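Local coordinates for uncharacterized protein (Bacteroides ovatus CL02T12C04, PDB 6PTM), which acts as an exo-carrageenase of glycoside hydrolase family 42, probably splitting sugar units from the chain ends of the sulfated algal galactan carrageenan, at residues A[259-264]-A[309-314]; A[252-257]-A[289-294]; A[296-301]-A[362-367]. One frame throughout, in Å; residues are numbered along the deposited sequence.

Interaction 1: A[259-264]-A[309-314]; sequences NHPLAR and SEYAYE
Tyr311 reaches across from the first turn of helix 310-324 and lays its ring against Asn259, the N-cap His260 and Pro261, where helix 261-278 begins. Its CB already points toward the other segment, and chi1 of -82°, with CG anti to the carbonyl carbon and beside the backbone N, then sets where the ring goes. Tyr311 CB comes first, 3.3 Å from the backbone oxygen Asn259 O. The same oxygen lies obliquely to the ring, 3.7 Å from Tyr311 CG. Beyond CG the two sides of the ring part company. CD2 and CE2 turn to the imidazole of His260, where Tyr311 CE2 comes within 3.4 Å of His260 CD2. This is a T-shaped stack in which the tyrosine presents its edge to the histidine face, the planes 60° apart and the centroids 4.6 Å from each other. CD1, CE1 and CZ instead belong to Pro261, whose CD stands over one tyrosine face in a CH-pi contact, 3.8 Å from the ring centroid.

The imidazole is held in place: His260 ND1 accepts from Leu262 N at 2.9 Å, capping helix 261-278 by a bond in the ring plane, and NE2 bonds Asp242. Next to the tyrosine, Asn259 OD1 touches Ala312 CB (3.4 Å), while its polar partner is Arg370. Ser309 OG caps the other helix through Ala312 N. Two capped N-termini thus meet; no hydrogen bond crosses between the segments. Helix 358-385 touches both helices, Arg370 packing on Ala312 and Glu373 forming a salt bridge with Arg264; helix 236-241 packs on Leu262, and helix 261-278 leads on to the parallel barrel strand 288-292.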
# COMPACT_ATOMS: atom_id res chain seq x y z
N ASN A 259 13.45 22.49 7.07
CA ASN A 259 14.86 22.82 7.41
C ASN A 259 14.94 24.11 8.26
O ASN A 259 16.07 24.57 8.48
CB ASN A 259 15.71 22.88 6.14
CG ASN A 259 15.79 21.53 5.48
OD1 ASN A 259 15.31 21.35 4.37
ND2 ASN A 259 16.40 20.57 6.17
N HIS A 260 13.82 24.69 8.71
CA HIS A 260 13.83 25.95 9.50
C HIS A 260 13.93 25.62 10.99
O HIS A 260 13.18 24.76 11.46
CB HIS A 260 12.59 26.78 9.21
CG HIS A 260 12.71 28.19 9.70
ND1 HIS A 260 12.79 28.49 11.04
CD2 HIS A 260 12.76 29.36 9.02
CE1 HIS A 260 12.91 29.79 11.17
NE2 HIS A 260 12.89 30.36 9.95
N PRO A 261 14.83 26.26 11.78
CA PRO A 261 14.96 25.95 13.21
C PRO A 261 13.67 26.13 14.00
O PRO A 261 13.51 25.42 14.95
CB PRO A 261 16.01 26.93 13.74
CG PRO A 261 16.86 27.19 12.53
CD PRO A 261 15.90 27.17 11.34
N LEU A 262 12.79 27.06 13.62
CA LEU A 262 11.58 27.32 14.40
C LEU A 262 10.60 26.16 14.13
O LEU A 262 9.80 25.81 15.02
CB LEU A 262 11.02 28.69 14.03
CG LEU A 262 9.79 29.11 14.81
CD1 LEU A 262 10.13 29.27 16.27
CD2 LEU A 262 9.20 30.37 14.23
N ALA A 263 10.70 25.54 12.96
CA ALA A 263 9.88 24.35 12.63
C ALA A 263 10.30 23.21 13.56
O ALA A 263 9.42 22.54 14.13
CB ALA A 263 10.02 24.00 11.17
N ARG A 264 11.60 22.98 13.71
CA ARG A 264 12.14 21.92 14.59
C ARG A 264 11.79 22.21 16.07
O ARG A 264 11.42 21.25 16.80
CB ARG A 264 13.64 21.75 14.32
CG ARG A 264 13.94 21.57 12.84
CD ARG A 264 14.53 20.22 12.50
NE ARG A 264 14.47 19.89 11.06
CZ ARG A 264 15.16 18.90 10.51
NH1 ARG A 264 15.99 18.19 11.26
NH2 ARG A 264 15.03 18.62 9.22
N SER A 309 13.64 26.22 0.48
CA SER A 309 13.91 27.45 1.27
C SER A 309 15.40 27.77 1.21
O SER A 309 16.17 26.93 0.70
CB SER A 309 13.47 27.27 2.67
OG SER A 309 14.45 26.54 3.40
N GLU A 310 15.80 28.90 1.80
CA GLU A 310 17.23 29.30 1.91
C GLU A 310 17.90 28.40 2.94
O GLU A 310 19.03 27.96 2.70
CB GLU A 310 17.31 30.81 2.17
CG GLU A 310 16.76 31.61 0.99
CD GLU A 310 17.50 31.36 -0.31
OE1 GLU A 310 18.71 31.63 -0.34
OE2 GLU A 310 16.92 30.79 -1.24
N TYR A 311 17.20 28.08 4.04
CA TYR A 311 17.68 27.10 5.05
C TYR A 311 17.97 25.78 4.33
O TYR A 311 19.05 25.18 4.57
CB TYR A 311 16.72 26.96 6.24
CG TYR A 311 16.87 28.03 7.31
CD1 TYR A 311 17.96 28.06 8.17
CD2 TYR A 311 15.94 29.04 7.42
CE1 TYR A 311 18.10 29.07 9.13
CE2 TYR A 311 16.07 30.05 8.36
CZ TYR A 311 17.15 30.07 9.22
OH TYR A 311 17.22 31.09 10.13
N ALA A 312 17.09 25.34 3.42
CA ALA A 312 17.21 24.04 2.71
C ALA A 312 18.41 24.11 1.76
O ALA A 312 19.15 23.12 1.68
CB ALA A 312 15.93 23.68 1.96
N TYR A 313 18.60 25.21 1.03
CA TYR A 313 19.74 25.35 0.09
C TYR A 313 21.06 25.32 0.87
O TYR A 313 22.06 24.73 0.38
CB TYR A 313 19.59 26.59 -0.78
CG TYR A 313 20.32 26.41 -2.09
CD1 TYR A 313 19.70 25.77 -3.15
CD2 TYR A 313 21.68 26.69 -2.20
CE1 TYR A 313 20.38 25.51 -4.33
CE2 TYR A 313 22.38 26.44 -3.37
CZ TYR A 313 21.72 25.87 -4.45
OH TYR A 313 22.42 25.58 -5.59
N GLU A 314 21.09 25.94 2.06
CA GLU A 314 22.28 25.83 2.95
C GLU A 314 22.53 24.35 3.31
O GLU A 314 23.70 23.91 3.30
CB GLU A 314 22.13 26.79 4.14
CG GLU A 314 23.33 26.78 5.08
CD GLU A 314 24.68 27.14 4.46
OE1 GLU A 314 24.74 27.86 3.41
OE2 GLU A 314 25.67 26.65 5.00

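Interaction 2: A[252-257]-A[289-294]; sequences KYTMYD and MLCNEP
Tyr253 and Asn292 meet ring to amide at the C-terminal end of strand 288-292, one of the parallel strands of the TIM-type (beta/alpha)8 barrel expected of family 42. Asn292 and Glu293 follow one another where this strand ends, consistent with the Asn-Glu pair that such enzymes carry after the fourth barrel strand, which includes their acid/base. Tyr253 has the most surface buried by the contact. Asn292, its CG anti to the backbone N (chi1 -173°), sends ND2 over the centre of one ring face, 3.1 Å above the plane and 3.3 Å from Tyr253 CZ. Amide and ring planes are 62° apart, so the amide points its nitrogen at the ring instead of stacking flat. Lys252 CG covers the opposite face, leaving the ring sandwiched. The other end of the amide is held too, OD1 bonding to Lys394 on the neighbouring strand 391-394. Packing is tight at the root of the tyrosine, where the carbonyl oxygen Asn292 O lies 2.9 Å from Tyr253 CB.

Glu293 runs alongside the tyrosine, pointing the same way, with OE1 3.8 Å from Tyr253 CE2 and its carboxylate turned 78° from the ring plane. Deeper in, Cys291 turns its sulfur to Thr254, SG lying 3.5 Å from Thr254 OG1; Phe375 of helix 358-385 packs on the cysteine. A bound 1,2-ethanediol, probably from the crystallisation liquor, sits about 3 Å from the side chain of Tyr253 and may mark a pocket here. One water bridges the two backbones: it accepts from Tyr253 N at 3.1 Å and lies 2.9 Å from Glu293 O, to which it can donate.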
# COMPACT_ATOMS: atom_id res chain seq x y z
N LYS A 252 0.86 19.62 -0.40
CA LYS A 252 0.14 20.59 0.44
C LYS A 252 0.17 20.18 1.92
O LYS A 252 -0.32 20.93 2.77
CB LYS A 252 -1.32 20.74 -0.01
CG LYS A 252 -2.15 19.46 0.10
CD LYS A 252 -3.43 19.48 -0.70
CE LYS A 252 -4.64 19.81 0.13
NZ LYS A 252 -5.87 19.42 -0.60
N TYR A 253 0.74 19.02 2.26
CA TYR A 253 0.56 18.42 3.60
C TYR A 253 1.64 18.87 4.59
O TYR A 253 1.37 18.71 5.79
CB TYR A 253 0.38 16.92 3.48
CG TYR A 253 -0.94 16.60 2.83
CD1 TYR A 253 -2.13 17.00 3.42
CD2 TYR A 253 -1.01 15.97 1.59
CE1 TYR A 253 -3.36 16.77 2.82
CE2 TYR A 253 -2.22 15.71 0.99
CZ TYR A 253 -3.39 16.11 1.61
OH TYR A 253 -4.58 15.86 1.02
N THR A 254 2.75 19.48 4.15
CA THR A 254 3.75 20.10 5.09
C THR A 254 3.92 21.58 4.73
O THR A 254 4.79 21.91 3.89
CB THR A 254 5.09 19.34 5.13
OG1 THR A 254 4.89 17.95 5.34
CG2 THR A 254 6.00 19.87 6.22
N MET A 255 3.12 22.47 5.31
CA MET A 255 2.99 23.86 4.83
C MET A 255 3.93 24.75 5.67
O MET A 255 3.51 25.78 6.24
CB MET A 255 1.54 24.32 4.90
CG MET A 255 0.65 23.65 3.89
SD MET A 255 1.36 23.72 2.24
CE MET A 255 1.39 25.50 2.01
N TYR A 256 5.17 24.33 5.78
CA TYR A 256 6.25 25.05 6.48
C TYR A 256 7.57 24.40 6.06
O TYR A 256 7.56 23.34 5.43
CB TYR A 256 6.00 25.07 7.99
CG TYR A 256 6.02 23.74 8.70
CD1 TYR A 256 4.86 23.01 8.96
CD2 TYR A 256 7.22 23.18 9.11
CE1 TYR A 256 4.91 21.78 9.61
CE2 TYR A 256 7.28 21.93 9.72
CZ TYR A 256 6.12 21.24 10.02
OH TYR A 256 6.20 20.02 10.67
N ASP A 257 8.68 25.01 6.45
CA ASP A 257 10.03 24.63 6.01
C ASP A 257 10.59 23.57 6.96
O ASP A 257 10.91 23.94 8.10
CB ASP A 257 10.93 25.87 6.02
CG ASP A 257 12.35 25.56 5.60
OD1 ASP A 257 12.60 24.43 5.15
OD2 ASP A 257 13.17 26.47 5.67
N MET A 289 2.00 8.01 12.89
CA MET A 289 1.96 8.30 11.44
C MET A 289 2.53 9.70 11.23
O MET A 289 1.90 10.68 11.68
CB MET A 289 0.50 8.21 10.99
CG MET A 289 0.33 7.89 9.53
SD MET A 289 0.66 9.29 8.50
CE MET A 289 -0.49 10.54 9.08
N LEU A 290 3.73 9.81 10.65
CA LEU A 290 4.54 11.04 10.78
C LEU A 290 4.10 12.11 9.78
O LEU A 290 4.35 13.27 10.07
CB LEU A 290 6.04 10.75 10.63
CG LEU A 290 6.63 9.78 11.65
CD1 LEU A 290 8.11 9.54 11.38
CD2 LEU A 290 6.41 10.27 13.07
N CYS A 291 3.45 11.74 8.67
CA CYS A 291 2.88 12.72 7.73
C CYS A 291 1.93 12.02 6.75
O CYS A 291 2.26 10.91 6.26
CB CYS A 291 3.98 13.42 6.94
SG CYS A 291 3.41 14.89 6.04
N ASN A 292 0.83 12.71 6.44
CA ASN A 292 -0.14 12.43 5.35
C ASN A 292 0.44 12.80 3.97
O ASN A 292 0.58 14.00 3.70
CB ASN A 292 -1.39 13.27 5.63
CG ASN A 292 -2.53 12.97 4.70
OD1 ASN A 292 -3.46 12.19 5.01
ND2 ASN A 292 -2.47 13.59 3.55
N GLU A 293 0.66 11.82 3.08
CA GLU A 293 1.02 12.01 1.64
C GLU A 293 2.06 13.11 1.52
O GLU A 293 1.86 14.11 0.83
CB GLU A 293 -0.20 12.36 0.78
CG GLU A 293 -1.22 11.23 0.72
CD GLU A 293 -2.20 11.34 -0.45
OE1 GLU A 293 -2.38 12.48 -0.94
OE2 GLU A 293 -2.75 10.31 -0.85
N PRO A 294 3.19 12.98 2.24
CA PRO A 294 4.29 13.94 2.09
C PRO A 294 4.89 13.91 0.67
O PRO A 294 4.90 12.84 0.01
CB PRO A 294 5.31 13.44 3.12
CG PRO A 294 5.07 11.97 3.13
CD PRO A 294 3.55 11.88 3.15
O HOH W 1 2.26 16.95 0.57

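Interaction 3: A[296-301]-A[362-367]; sequences WNCIEK and DFMAFN
Asn367 and Cys298 reach each other's segment through different first torsions: Asn367 CG lies anti to its backbone N (chi1 -164°), while Cys298 SG sits between the backbone N and the carbonyl carbon (chi1 64°). The first setting carries the amide off helix 358-385 to the loop backbone, where Asn367 ND2 donates to Trp296 O at 2.9 Å. The bond is bent, 147° at the hydrogen, and its donor stands above the carbonyl plane. OD1 is occupied as well, by Arg370 one turn along the helix.

The second setting directs the cysteine sulfur between two helix residues. Cys298 SG meets the edge of the Phe363 ring, 3.7 Å from Phe363 CE2 and near the ring plane, and lies 3.5 Å from Met364 SD. Met364, bent at its second torsion, carries its methyl on past Cys298 SG to Ile299, Met364 CE lying 3.8 Å from Ile299 CG1 and the two side chains nearly at right angles. A leucine in place of Asn367 would probably leave Trp296 O without this amide donor and Arg370 without its OD1 partner.

The loop is thus fastened to the helix by one polar bond and a buried sulfur-rich patch. Such backing is in keeping with a beta-alpha-beta unit of a (beta/alpha)8 barrel, in which the long connection between the parallel neighbours 288-292 and 391-394 ends in helix 358-385.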
# COMPACT_ATOMS: atom_id res chain seq x y z
N TRP A 296 7.76 16.90 -1.61
CA TRP A 296 8.48 18.19 -1.76
C TRP A 296 8.86 18.35 -3.23
O TRP A 296 10.07 18.53 -3.53
CB TRP A 296 9.69 18.21 -0.82
CG TRP A 296 9.30 18.39 0.62
CD1 TRP A 296 9.28 19.56 1.30
CD2 TRP A 296 8.84 17.39 1.54
NE1 TRP A 296 8.88 19.36 2.59
CE2 TRP A 296 8.63 18.04 2.78
CE3 TRP A 296 8.67 16.00 1.47
CZ2 TRP A 296 8.19 17.37 3.91
CZ3 TRP A 296 8.24 15.33 2.59
CH2 TRP A 296 7.99 16.01 3.79
N ASN A 297 7.87 18.20 -4.11
CA ASN A 297 8.08 18.30 -5.57
C ASN A 297 8.72 19.65 -5.87
O ASN A 297 8.33 20.66 -5.25
CB ASN A 297 6.79 18.16 -6.38
CG ASN A 297 6.10 16.83 -6.20
OD1 ASN A 297 6.74 15.84 -5.84
ND2 ASN A 297 4.81 16.76 -6.53
N CYS A 298 9.68 19.65 -6.78
CA CYS A 298 10.62 20.78 -6.98
C CYS A 298 10.94 20.93 -8.48
O CYS A 298 12.02 21.42 -8.79
CB CYS A 298 11.85 20.53 -6.12
SG CYS A 298 12.81 19.07 -6.58
N ILE A 299 10.05 20.49 -9.37
CA ILE A 299 10.17 20.77 -10.84
C ILE A 299 9.18 21.89 -11.18
O ILE A 299 7.96 21.80 -10.91
CB ILE A 299 9.99 19.51 -11.69
CG1 ILE A 299 11.11 18.51 -11.38
CG2 ILE A 299 9.93 19.86 -13.17
CD1 ILE A 299 10.96 17.16 -12.02
N GLU A 300 9.69 23.00 -11.70
CA GLU A 300 8.81 24.17 -11.87
C GLU A 300 7.64 23.81 -12.81
O GLU A 300 7.88 23.05 -13.75
CB GLU A 300 9.61 25.34 -12.41
CG GLU A 300 8.81 26.62 -12.34
CD GLU A 300 9.70 27.83 -12.46
OE1 GLU A 300 9.21 28.91 -12.08
OE2 GLU A 300 10.89 27.66 -12.91
N LYS A 301 6.45 24.36 -12.55
CA LYS A 301 5.24 24.20 -13.42
C LYS A 301 4.63 22.80 -13.27
O LYS A 301 3.89 22.40 -14.17
CB LYS A 301 5.57 24.30 -14.92
CG LYS A 301 6.39 25.50 -15.38
CD LYS A 301 5.77 26.82 -14.99
CE LYS A 301 6.64 27.98 -15.43
NZ LYS A 301 6.02 29.27 -15.04
N ASP A 362 21.97 15.78 -8.27
CA ASP A 362 22.37 16.23 -6.91
C ASP A 362 21.15 16.81 -6.21
O ASP A 362 20.96 16.51 -5.00
CB ASP A 362 23.54 17.20 -6.98
CG ASP A 362 24.88 16.50 -7.18
OD1 ASP A 362 24.92 15.23 -7.12
OD2 ASP A 362 25.85 17.21 -7.45
N PHE A 363 20.39 17.66 -6.90
CA PHE A 363 19.23 18.34 -6.27
C PHE A 363 18.21 17.28 -5.81
O PHE A 363 17.71 17.34 -4.66
CB PHE A 363 18.62 19.35 -7.25
CG PHE A 363 17.79 20.39 -6.56
CD1 PHE A 363 18.32 21.63 -6.28
CD2 PHE A 363 16.46 20.13 -6.25
CE1 PHE A 363 17.56 22.57 -5.59
CE2 PHE A 363 15.70 21.09 -5.60
CZ PHE A 363 16.25 22.31 -5.27
N MET A 364 17.92 16.30 -6.67
CA MET A 364 16.87 15.29 -6.40
C MET A 364 17.36 14.34 -5.30
O MET A 364 16.54 13.97 -4.43
CB MET A 364 16.48 14.51 -7.65
CG MET A 364 15.87 15.34 -8.76
SD MET A 364 14.76 16.62 -8.18
CE MET A 364 14.38 17.41 -9.75
N ALA A 365 18.66 13.98 -5.32
CA ALA A 365 19.29 13.06 -4.35
C ALA A 365 19.29 13.74 -2.98
O ALA A 365 18.89 13.10 -1.99
CB ALA A 365 20.68 12.71 -4.83
N PHE A 366 19.68 15.02 -2.94
CA PHE A 366 19.66 15.85 -1.72
C PHE A 366 18.21 15.92 -1.21
O PHE A 366 17.99 15.76 0.00
CB PHE A 366 20.25 17.24 -1.95
CG PHE A 366 19.79 18.23 -0.90
CD1 PHE A 366 20.23 18.12 0.41
CD2 PHE A 366 18.86 19.21 -1.18
CE1 PHE A 366 19.77 18.97 1.39
CE2 PHE A 366 18.40 20.08 -0.20
CZ PHE A 366 18.87 19.96 1.09
N ASN A 367 17.24 16.17 -2.10
CA ASN A 367 15.84 16.38 -1.66
C ASN A 367 15.38 15.09 -0.93
O ASN A 367 14.74 15.18 0.14
CB ASN A 367 14.94 16.77 -2.83
CG ASN A 367 13.60 17.36 -2.41
OD1 ASN A 367 13.54 18.06 -1.40
ND2 ASN A 367 12.55 17.12 -3.18

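In the fold
From the N terminus, segment 252-257 opens interaction 2 and 259-264 opens interaction 1 almost at once. Interaction 2 closes first, at 289-294, closing a loop that holds helix 261-278. Interaction 3 then opens at 296-301, interaction 1 closes at 309-314, and interaction 3 closes last on helix 358-385. Interaction 1 therefore crosses both others, whereas 2 and 3 stand in series and none nests. The three adjoin in space: Asp257 probably bonds Ser309 between 1 and 2, Thr254 packs on Trp296 between 2 and 3, and Phe366 meets Ala312 between 1 and 3. Together they tie helices 261-278, 310-324 and 358-385 to the loops at the C-terminal end of strand 288-292.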